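Local coordinates for DotU family type IV/VI secretion system protein (PDB 6Y4R) that forms the cytoplasmic domain of TssL, a key component of the bacterial type VI secretion system, at residues P24-L38 with N80-L94. Sequence-based numbering, arbitrary orientation.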
ATOM      1  N   PRO A  24     -13.762  -1.515 -11.799  1.00 39.09           N
ATOM      2  CA  PRO A  24     -13.809  -2.960 -12.058  1.00 38.79           C
ATOM      3  C   PRO A  24     -15.221  -3.404 -12.411  1.00 37.82           C
ATOM      4  O   PRO A  24     -16.194  -3.023 -11.751  1.00 35.98           O
ATOM      5  CB  PRO A  24     -13.345  -3.572 -10.727  1.00 38.96           C
ATOM      6  CG  PRO A  24     -12.520  -2.505 -10.068  1.00 33.90           C
ATOM      7  CD  PRO A  24     -13.134  -1.194 -10.502  1.00 39.13           C
ATOM      8  N   ALA A  25     -15.323  -4.216 -13.466  1.00 25.70           N
ATOM      9  CA  ALA A  25     -16.628  -4.688 -13.922  1.00 41.57           C
ATOM     10  C   ALA A  25     -17.269  -5.617 -12.897  1.00 38.85           C
ATOM     11  O   ALA A  25     -18.491  -5.587 -12.696  1.00 26.11           O
ATOM     12  CB  ALA A  25     -16.485  -5.387 -15.277  1.00 27.48           C
ATOM     13  N   ASP A  26     -16.445  -6.412 -12.219  1.00 36.89           N
ATOM     14  CA  ASP A  26     -16.864  -7.393 -11.219  1.00 39.86           C
ATOM     15  C   ASP A  26     -16.100  -7.079  -9.933  1.00 43.87           C
ATOM     16  O   ASP A  26     -14.900  -7.405  -9.820  1.00 49.21           O
ATOM     17  CB  ASP A  26     -16.568  -8.802 -11.736  1.00 40.60           C
ATOM     18  CG  ASP A  26     -17.208  -9.884 -10.923  1.00 49.67           C
ATOM     19  OD1 ASP A  26     -17.598  -9.629  -9.757  1.00 57.83           O
ATOM     20  OD2 ASP A  26     -17.323 -11.007 -11.461  1.00 49.93           O
ATOM     21  N   PRO A  27     -16.731  -6.391  -8.969  1.00 39.16           N
ATOM     22  CA  PRO A  27     -16.016  -6.044  -7.728  1.00 37.43           C
ATOM     23  C   PRO A  27     -15.440  -7.243  -6.972  1.00 32.07           C
ATOM     24  O   PRO A  27     -14.316  -7.150  -6.461  1.00 36.90           O
ATOM     25  CB  PRO A  27     -17.082  -5.304  -6.906  1.00 34.54           C
ATOM     26  CG  PRO A  27     -18.063  -4.787  -7.906  1.00 29.55           C
ATOM     27  CD  PRO A  27     -17.857  -5.480  -9.235  1.00 30.18           C
ATOM     28  N   GLN A  28     -16.192  -8.347  -6.842  1.00 33.90           N
ATOM     29  CA  GLN A  28     -15.722  -9.497  -6.061  1.00 36.75           C
ATOM     30  C   GLN A  28     -14.684 -10.328  -6.806  1.00 35.50           C
ATOM     31  O   GLN A  28     -13.834 -10.970  -6.177  1.00 38.41           O
ATOM     32  CB  GLN A  28     -16.894 -10.379  -5.629  1.00 39.31           C
ATOM     33  CG  GLN A  28     -17.411 -10.113  -4.210  1.00 49.44           C
ATOM     34  CD  GLN A  28     -16.343 -10.316  -3.120  1.00 54.77           C
ATOM     35  OE1 GLN A  28     -15.395 -11.099  -3.291  1.00 54.44           O
ATOM     36  NE2 GLN A  28     -16.530  -9.651  -1.977  1.00 56.52           N
ATOM     37  N   ARG A  29     -14.746 -10.367  -8.130  1.00 34.57           N
ATOM     38  CA  ARG A  29     -13.650 -10.976  -8.867  1.00 34.64           C
ATOM     39  C   ARG A  29     -12.390 -10.131  -8.725  1.00 36.74           C
ATOM     40  O   ARG A  29     -11.275 -10.663  -8.625  1.00 43.76           O
ATOM     41  CB  ARG A  29     -14.036 -11.135 -10.342  1.00 36.20           C
ATOM     42  CG  ARG A  29     -12.956 -11.803 -11.169  1.00 37.75           C
ATOM     43  CD  ARG A  29     -13.209 -11.856 -12.640  1.00 41.87           C
ATOM     44  NE  ARG A  29     -13.666 -10.592 -13.224  1.00 42.68           N
ATOM     45  CZ  ARG A  29     -14.317 -10.477 -14.379  1.00 36.66           C
ATOM     46  NH1 ARG A  29     -14.582 -11.554 -15.082  1.00 32.65           N
ATOM     47  NH2 ARG A  29     -14.681  -9.280 -14.806  1.00 31.95           N
ATOM     48  N   PHE A  30     -12.559  -8.808  -8.729  1.00 29.16           N
ATOM     49  CA  PHE A  30     -11.458  -7.887  -8.487  1.00 28.17           C
ATOM     50  C   PHE A  30     -10.804  -8.138  -7.130  1.00 25.11           C
ATOM     51  O   PHE A  30      -9.578  -8.059  -6.995  1.00 30.84           O
ATOM     52  CB  PHE A  30     -11.981  -6.449  -8.606  1.00 32.03           C
ATOM     53  CG  PHE A  30     -10.933  -5.392  -8.394  1.00 32.39           C
ATOM     54  CD1 PHE A  30     -10.006  -5.103  -9.381  1.00 29.21           C
ATOM     55  CD2 PHE A  30     -10.865  -4.704  -7.189  1.00 22.34           C
ATOM     56  CE1 PHE A  30      -9.033  -4.116  -9.173  1.00 28.69           C
ATOM     57  CE2 PHE A  30      -9.909  -3.731  -6.979  1.00 32.53           C
ATOM     58  CZ  PHE A  30      -8.982  -3.432  -7.977  1.00 25.12           C
ATOM     59  N   ARG A  31     -11.597  -8.465  -6.109  1.00 28.46           N
ATOM     60  CA  ARG A  31     -11.029  -8.615  -4.768  1.00 31.13           C
ATOM     61  C   ARG A  31     -10.213  -9.898  -4.655  1.00 31.70           C
ATOM     62  O   ARG A  31      -9.167  -9.922  -3.987  1.00 28.34           O
ATOM     63  CB  ARG A  31     -12.139  -8.632  -3.713  1.00 31.32           C
ATOM     64  CG  ARG A  31     -11.649  -8.622  -2.247  1.00 26.00           C
ATOM     65  CD  ARG A  31     -12.825  -8.904  -1.364  1.00 23.60           C
ATOM     66  NE  ARG A  31     -12.544  -8.664   0.050  1.00 23.54           N
ATOM     67  CZ  ARG A  31     -12.511  -9.610   0.989  1.00 27.86           C
ATOM     68  NH1 ARG A  31     -12.739 -10.864   0.666  1.00 25.43           N
ATOM     69  NH2 ARG A  31     -12.275  -9.275   2.239  1.00 29.16           N
ATOM     70  N   GLU A  32     -10.716 -10.994  -5.242  1.00 31.89           N
ATOM     71  CA  GLU A  32      -9.972 -12.250  -5.254  1.00 39.46           C
ATOM     72  C   GLU A  32      -8.729 -12.158  -6.132  1.00 34.89           C
ATOM     73  O   GLU A  32      -7.764 -12.895  -5.908  1.00 27.76           O
ATOM     74  CB  GLU A  32     -10.904 -13.394  -5.695  1.00 53.21           C
ATOM     75  CG  GLU A  32     -10.263 -14.694  -6.262  1.00 69.18           C
ATOM     76  CD  GLU A  32      -9.120 -15.290  -5.418  1.00 83.38           C
ATOM     77  OE1 GLU A  32      -8.031 -15.531  -5.991  1.00 88.95           O
ATOM     78  OE2 GLU A  32      -9.293 -15.510  -4.194  1.00 86.62           O
ATOM     79  N   LYS A  33      -8.708 -11.241  -7.099  1.00 33.14           N
ATOM     80  CA  LYS A  33      -7.490 -11.053  -7.878  1.00 32.19           C
ATOM     81  C   LYS A  33      -6.402 -10.395  -7.037  1.00 32.64           C
ATOM     82  O   LYS A  33      -5.227 -10.776  -7.131  1.00 33.91           O
ATOM     83  CB  LYS A  33      -7.800 -10.242  -9.139  1.00 26.68           C
ATOM     84  CG  LYS A  33      -6.698 -10.236 -10.159  1.00 32.69           C
ATOM     85  CD  LYS A  33      -6.856  -9.067 -11.124  1.00 44.66           C
ATOM     86  CE  LYS A  33      -8.161  -9.212 -11.941  1.00 49.38           C
ATOM     87  NZ  LYS A  33      -8.294  -8.212 -13.060  1.00 46.73           N
ATOM     88  N   ILE A  34      -6.790  -9.451  -6.164  1.00 33.11           N
ATOM     89  CA  ILE A  34      -5.860  -8.828  -5.211  1.00 33.17           C
ATOM     90  C   ILE A  34      -5.331  -9.857  -4.213  1.00 37.29           C
ATOM     91  O   ILE A  34      -4.128  -9.897  -3.914  1.00 36.66           O
ATOM     92  CB  ILE A  34      -6.557  -7.666  -4.470  1.00 31.21           C
ATOM     93  CG1 ILE A  34      -7.074  -6.590  -5.449  1.00 27.50           C
ATOM     94  CG2 ILE A  34      -5.642  -7.082  -3.372  1.00 22.70           C
ATOM     95  CD1 ILE A  34      -5.997  -5.840  -6.186  1.00 35.74           C
ATOM     96  N   LEU A  35      -6.224 -10.694  -3.663  1.00 41.31           N
ATOM     97  CA  LEU A  35      -5.778 -11.691  -2.690  1.00 37.12           C
ATOM     98  C   LEU A  35      -4.814 -12.689  -3.314  1.00 38.51           C
ATOM     99  O   LEU A  35      -3.830 -13.086  -2.681  1.00 43.97           O
ATOM    100  CB  LEU A  35      -6.971 -12.428  -2.078  1.00 31.53           C
ATOM    101  CG  LEU A  35      -7.976 -11.605  -1.273  1.00 30.76           C
ATOM    102  CD1 LEU A  35      -9.247 -12.427  -0.986  1.00 26.24           C
ATOM    103  CD2 LEU A  35      -7.331 -11.093   0.004  1.00 27.51           C
ATOM    104  N   ASP A  36      -5.050 -13.083  -4.565  1.00 41.33           N
ATOM    105  CA  ASP A  36      -4.134 -14.027  -5.191  1.00 48.57           C
ATOM    106  C   ASP A  36      -2.826 -13.350  -5.576  1.00 42.07           C
ATOM    107  O   ASP A  36      -1.776 -14.000  -5.576  1.00 43.63           O
ATOM    108  CB  ASP A  36      -4.787 -14.682  -6.410  1.00 62.98           C
ATOM    109  CG  ASP A  36      -3.989 -15.869  -6.939  1.00 73.99           C
ATOM    110  OD1 ASP A  36      -3.250 -16.499  -6.149  1.00 74.63           O
ATOM    111  OD2 ASP A  36      -4.097 -16.169  -8.148  1.00 80.04           O
ATOM    112  N   LEU A  37      -2.853 -12.042  -5.848  1.00 36.40           N
ATOM    113  CA  LEU A  37      -1.610 -11.345  -6.148  1.00 33.43           C
ATOM    114  C   LEU A  37      -0.776 -11.144  -4.906  1.00 27.73           C
ATOM    115  O   LEU A  37       0.454 -11.058  -5.009  1.00 30.37           O
ATOM    116  CB  LEU A  37      -1.863  -9.967  -6.745  1.00 30.71           C
ATOM    117  CG  LEU A  37      -2.423  -9.827  -8.148  1.00 31.99           C
ATOM    118  CD1 LEU A  37      -2.815  -8.363  -8.308  1.00 29.43           C
ATOM    119  CD2 LEU A  37      -1.444 -10.307  -9.216  1.00 31.31           C
ATOM    120  N   LEU A  38      -1.424 -11.032  -3.735  1.00 33.98           N
ATOM    121  CA  LEU A  38      -0.659 -10.916  -2.495  1.00 37.34           C
ATOM    122  C   LEU A  38      -0.057 -12.245  -2.058  1.00 28.32           C
ATOM    123  O   LEU A  38       1.032 -12.254  -1.479  1.00 29.29           O
ATOM    124  CB  LEU A  38      -1.510 -10.315  -1.366  1.00 25.73           C
ATOM    125  CG  LEU A  38      -2.166  -8.946  -1.595  1.00 24.42           C
ATOM    126  CD1 LEU A  38      -3.235  -8.671  -0.553  1.00 23.84           C
ATOM    127  CD2 LEU A  38      -1.117  -7.833  -1.582  1.00 23.91           C
ATOM    128  N   ASN A  80     -20.968   0.724  -6.508  1.00 26.71           N
ATOM    129  CA  ASN A  80     -21.083  -0.719  -6.281  1.00 27.48           C
ATOM    130  C   ASN A  80     -19.773  -1.366  -5.866  1.00 28.34           C
ATOM    131  O   ASN A  80     -19.795  -2.321  -5.083  1.00 36.43           O
ATOM    132  CB  ASN A  80     -21.638  -1.455  -7.507  1.00 31.61           C
ATOM    133  CG  ASN A  80     -23.068  -1.080  -7.830  1.00 44.39           C
ATOM    134  OD1 ASN A  80     -23.844  -0.709  -6.936  1.00 46.52           O
ATOM    135  ND2 ASN A  80     -23.437  -1.189  -9.109  1.00 50.50           N
ATOM    136  N   LEU A  81     -18.629  -0.854  -6.321  1.00 30.43           N
ATOM    137  CA  LEU A  81     -17.368  -1.434  -5.865  1.00 29.50           C
ATOM    138  C   LEU A  81     -17.099  -1.078  -4.414  1.00 30.34           C
ATOM    139  O   LEU A  81     -16.577  -1.902  -3.653  1.00 25.30           O
ATOM    140  CB  LEU A  81     -16.214  -0.990  -6.753  1.00 29.79           C
ATOM    141  CG  LEU A  81     -14.800  -1.132  -6.180  1.00 29.57           C
ATOM    142  CD1 LEU A  81     -14.368  -2.584  -6.138  1.00 23.85           C
ATOM    143  CD2 LEU A  81     -13.870  -0.340  -7.077  1.00 28.54           C
ATOM    144  N   GLN A  82     -17.476   0.136  -4.007  1.00 39.59           N
ATOM    145  CA  GLN A  82     -17.330   0.527  -2.608  1.00 23.05           C
ATOM    146  C   GLN A  82     -18.280  -0.272  -1.725  1.00 23.40           C
ATOM    147  O   GLN A  82     -17.889  -0.740  -0.652  1.00 43.37           O
ATOM    148  CB  GLN A  82     -17.554   2.034  -2.465  1.00 23.64           C
ATOM    149  CG  GLN A  82     -16.518   2.872  -3.256  1.00 23.46           C
ATOM    150  CD  GLN A  82     -16.824   4.362  -3.281  1.00 24.34           C
ATOM    151  OE1 GLN A  82     -17.971   4.772  -3.456  1.00 29.07           O
ATOM    152  NE2 GLN A  82     -15.799   5.178  -3.113  1.00 24.39           N
ATOM    153  N   ASN A  83     -19.516  -0.492  -2.177  1.00 23.89           N
ATOM    154  CA  ASN A  83     -20.482  -1.220  -1.354  1.00 33.31           C
ATOM    155  C   ASN A  83     -20.114  -2.683  -1.153  1.00 34.60           C
ATOM    156  O   ASN A  83     -20.495  -3.277  -0.134  1.00 40.57           O
ATOM    157  CB  ASN A  83     -21.882  -1.121  -1.935  1.00 31.41           C
ATOM    158  CG  ASN A  83     -22.556   0.185  -1.606  1.00 40.37           C
ATOM    159  OD1 ASN A  83     -22.307   0.782  -0.545  1.00 54.19           O
ATOM    160  ND2 ASN A  83     -23.473   0.606  -2.473  1.00 30.57           N
ATOM    161  N   SER A  84     -19.472  -3.313  -2.136  1.00 23.67           N
ATOM    162  CA  SER A  84     -18.998  -4.672  -1.898  1.00 23.64           C
ATOM    163  C   SER A  84     -17.708  -4.680  -1.073  1.00 26.05           C
ATOM    164  O   SER A  84     -17.482  -5.599  -0.278  1.00 30.56           O
ATOM    165  CB  SER A  84     -18.859  -5.426  -3.220  1.00 24.71           C
ATOM    166  OG  SER A  84     -17.711  -5.038  -3.940  1.00 28.75           O
ATOM    167  N   TRP A  85     -16.863  -3.664  -1.221  1.00 24.40           N
ATOM    168  CA  TRP A  85     -15.586  -3.672  -0.519  1.00 27.03           C
ATOM    169  C   TRP A  85     -15.766  -3.421   0.972  1.00 28.28           C
ATOM    170  O   TRP A  85     -15.087  -4.050   1.794  1.00 38.95           O
ATOM    171  CB  TRP A  85     -14.653  -2.625  -1.132  1.00 31.75           C
ATOM    172  CG  TRP A  85     -13.185  -2.857  -0.879  1.00 32.44           C
ATOM    173  CD1 TRP A  85     -12.415  -2.294   0.104  1.00 31.04           C
ATOM    174  CD2 TRP A  85     -12.307  -3.699  -1.643  1.00 28.18           C
ATOM    175  NE1 TRP A  85     -11.112  -2.732  -0.006  1.00 29.55           N
ATOM    176  CE2 TRP A  85     -11.023  -3.598  -1.068  1.00 25.06           C
ATOM    177  CE3 TRP A  85     -12.482  -4.520  -2.765  1.00 26.43           C
ATOM    178  CZ2 TRP A  85      -9.924  -4.295  -1.569  1.00 26.15           C
ATOM    179  CZ3 TRP A  85     -11.394  -5.210  -3.260  1.00 24.10           C
ATOM    180  CH2 TRP A  85     -10.133  -5.100  -2.661  1.00 27.81           C
ATOM    181  N   LEU A  86     -16.683  -2.515   1.346  1.00 26.07           N
ATOM    182  CA  LEU A  86     -16.839  -2.117   2.748  1.00 23.79           C
ATOM    183  C   LEU A  86     -17.330  -3.266   3.628  1.00 24.41           C
ATOM    184  O   LEU A  86     -17.212  -3.192   4.859  1.00 29.71           O
ATOM    185  CB  LEU A  86     -17.768  -0.902   2.832  1.00 24.40           C
ATOM    186  CG  LEU A  86     -19.242  -1.066   2.461  1.00 30.32           C
ATOM    187  CD1 LEU A  86     -20.121  -1.641   3.596  1.00 25.98           C
ATOM    188  CD2 LEU A  86     -19.806   0.235   1.896  1.00 25.38           C
ATOM    189  N   ILE A  87     -17.881  -4.319   3.023  1.00 24.49           N
ATOM    190  CA  ILE A  87     -18.243  -5.528   3.761  1.00 36.30           C
ATOM    191  C   ILE A  87     -17.060  -6.039   4.573  1.00 33.28           C
ATOM    192  O   ILE A  87     -17.195  -6.452   5.732  1.00 26.69           O
ATOM    193  CB  ILE A  87     -18.760  -6.605   2.794  1.00 31.67           C
ATOM    194  CG1 ILE A  87     -20.052  -6.142   2.115  1.00 31.29           C
ATOM    195  CG2 ILE A  87     -18.956  -7.920   3.535  1.00 34.49           C
ATOM    196  CD1 ILE A  87     -21.088  -5.635   3.111  1.00 36.79           C
ATOM    197  N   SER A  88     -15.879  -6.090   3.936  1.00 29.58           N
ATOM    198  CA  SER A  88     -14.642  -6.481   4.603  1.00 26.50           C
ATOM    199  C   SER A  88     -13.477  -5.816   3.899  1.00 28.96           C
ATOM    200  O   SER A  88     -12.972  -6.347   2.904  1.00 39.48           O
ATOM    201  CB  SER A  88     -14.447  -7.994   4.607  1.00 29.31           C
ATOM    202  OG  SER A  88     -13.404  -8.321   5.514  1.00 38.08           O
ATOM    203  N   PRO A  89     -13.004  -4.683   4.376  1.00 23.28           N
ATOM    204  CA  PRO A  89     -11.773  -4.130   3.809  1.00 31.46           C
ATOM    205  C   PRO A  89     -10.595  -5.018   4.158  1.00 34.96           C
ATOM    206  O   PRO A  89     -10.601  -5.725   5.168  1.00 42.34           O
ATOM    207  CB  PRO A  89     -11.664  -2.735   4.435  1.00 22.63           C
ATOM    208  CG  PRO A  89     -12.981  -2.497   5.135  1.00 23.35           C
ATOM    209  CD  PRO A  89     -13.660  -3.803   5.345  1.00 23.80           C
ATOM    210  N   LEU A  90      -9.587  -5.006   3.282  1.00 30.75           N
ATOM    211  CA  LEU A  90      -8.484  -5.967   3.408  1.00 27.69           C
ATOM    212  C   LEU A  90      -7.625  -5.698   4.642  1.00 34.04           C
ATOM    213  O   LEU A  90      -6.969  -6.614   5.163  1.00 28.74           O
ATOM    214  CB  LEU A  90      -7.607  -5.940   2.166  1.00 27.47           C
ATOM    215  CG  LEU A  90      -8.300  -6.418   0.900  1.00 26.64           C
ATOM    216  CD1 LEU A  90      -7.343  -6.435  -0.315  1.00 26.30           C
ATOM    217  CD2 LEU A  90      -8.926  -7.777   1.148  1.00 22.84           C
ATOM    218  N   GLN A  91      -7.607  -4.453   5.120  1.00 38.28           N
ATOM    219  CA  GLN A  91      -6.939  -4.176   6.382  1.00 32.51           C
ATOM    220  C   GLN A  91      -7.598  -4.933   7.511  1.00 41.32           C
ATOM    221  O   GLN A  91      -6.913  -5.485   8.380  1.00 46.75           O
ATOM    222  CB  GLN A  91      -6.952  -2.681   6.685  1.00 28.91           C
ATOM    223  CG  GLN A  91      -5.760  -1.905   6.149  1.00 29.44           C
ATOM    224  CD  GLN A  91      -4.489  -2.175   6.975  1.00 37.61           C
ATOM    225  OE1 GLN A  91      -4.509  -2.155   8.211  1.00 42.37           O
ATOM    226  NE2 GLN A  91      -3.383  -2.421   6.286  1.00 39.68           N
ATOM    227  N   LEU A  92      -8.925  -5.048   7.462  1.00 46.94           N
ATOM    228  CA  LEU A  92      -9.668  -5.694   8.535  1.00 38.44           C
ATOM    229  C   LEU A  92      -9.698  -7.200   8.329  1.00 33.47           C
ATOM    230  O   LEU A  92      -9.562  -7.972   9.288  1.00 26.48           O
ATOM    231  CB  LEU A  92     -11.092  -5.130   8.559  1.00 25.20           C
ATOM    232  CG  LEU A  92     -12.118  -5.670   9.546  1.00 28.19           C
ATOM    233  CD1 LEU A  92     -11.801  -5.148  10.932  1.00 27.60           C
ATOM    234  CD2 LEU A  92     -13.524  -5.297   9.156  1.00 26.49           C
ATOM    235  N   SER A  93      -9.772  -7.621   7.065  1.00 27.24           N
ATOM    236  CA  SER A  93      -9.816  -9.045   6.748  1.00 30.96           C
ATOM    237  C   SER A  93      -8.464  -9.710   6.987  1.00 36.32           C
ATOM    238  O   SER A  93      -8.394 -10.758   7.645  1.00 43.49           O
ATOM    239  CB  SER A  93     -10.318  -9.238   5.305  1.00 25.09           C
ATOM    240  OG  SER A  93     -10.216 -10.578   4.848  1.00 25.84           O
ATOM    241  N   LEU A  94      -7.374  -9.084   6.538  1.00 34.61           N
ATOM    242  CA  LEU A  94      -6.064  -9.726   6.618  1.00 38.35           C
ATOM    243  C   LEU A  94      -5.273  -9.364   7.871  1.00 41.08           C
ATOM    244  O   LEU A  94      -4.407 -10.141   8.292  1.00 26.94           O
ATOM    245  CB  LEU A  94      -5.206  -9.357   5.401  1.00 31.47           C
ATOM    246  CG  LEU A  94      -5.710  -9.740   4.013  1.00 24.80           C
ATOM    247  CD1 LEU A  94      -4.642  -9.476   2.946  1.00 24.45           C
ATOM    248  CD2 LEU A  94      -6.123 -11.208   3.998  1.00 25.98           C
TER
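Trp85 meets Phe30 and Arg31 with the outer end of its six-membered ring. The Phe30 and Trp85 side chains cross at about a right angle, and CD2 of Phe30 lies 4.0 Å from CZ3 of Trp85. The approach is oblique to both rings. One face of the Phe30 ring carries Pro24, whose CG sits over the ring centre. At the edge of the indole, near its plane, is CG1 of Ile34. The aliphatic part of Arg31 is closer still, with CB 3.5 Å from Trp85 CZ3. On the indole's polar side, NE1 is hydrogen-bonded to Asp67 of helix 52-71.

With chi1 at -173°, the Arg31 chain swings opposite the backbone N and runs extended to NE. This carries the guanidinium past Trp85 to the loop between helices 79-85 and 90-95. There NH2 donates to the backbone O of Ser88 at 3.1 Å. The bond is bent, 148° at the hydrogen. The oxygen lies at the guanidinium edge, a little out of its plane, and NH2 is tilted from the carbonyl plane. Leu90 CD2 and Ser93 OG also lie near NH2, both obliquely.

Apolar contacts continue at both ends. Leu81 splits its branches: CD2 reaches Pro24 CD at 3.6 Å, and CD1 reaches Pro27 CB. Leu90 does likewise, placing CD1 3.6 Å from Ile34 CG2 and CD2 against Leu35 CD2. Farther along, Leu94 CD1 meets Leu38 CD1 at 3.9 Å.

Helix 27-47 thus packs across two successive helices of this all-helical DotU-family domain. The axes of segments 27-38 and 80-85 are inclined by 58°. Phe30 and Ile34 of helix 27-47 also touch helix 9-19. The chemistry is mainly apolar, with Arg31 adding one directional bond that ties the helix to the backbone at Ser88.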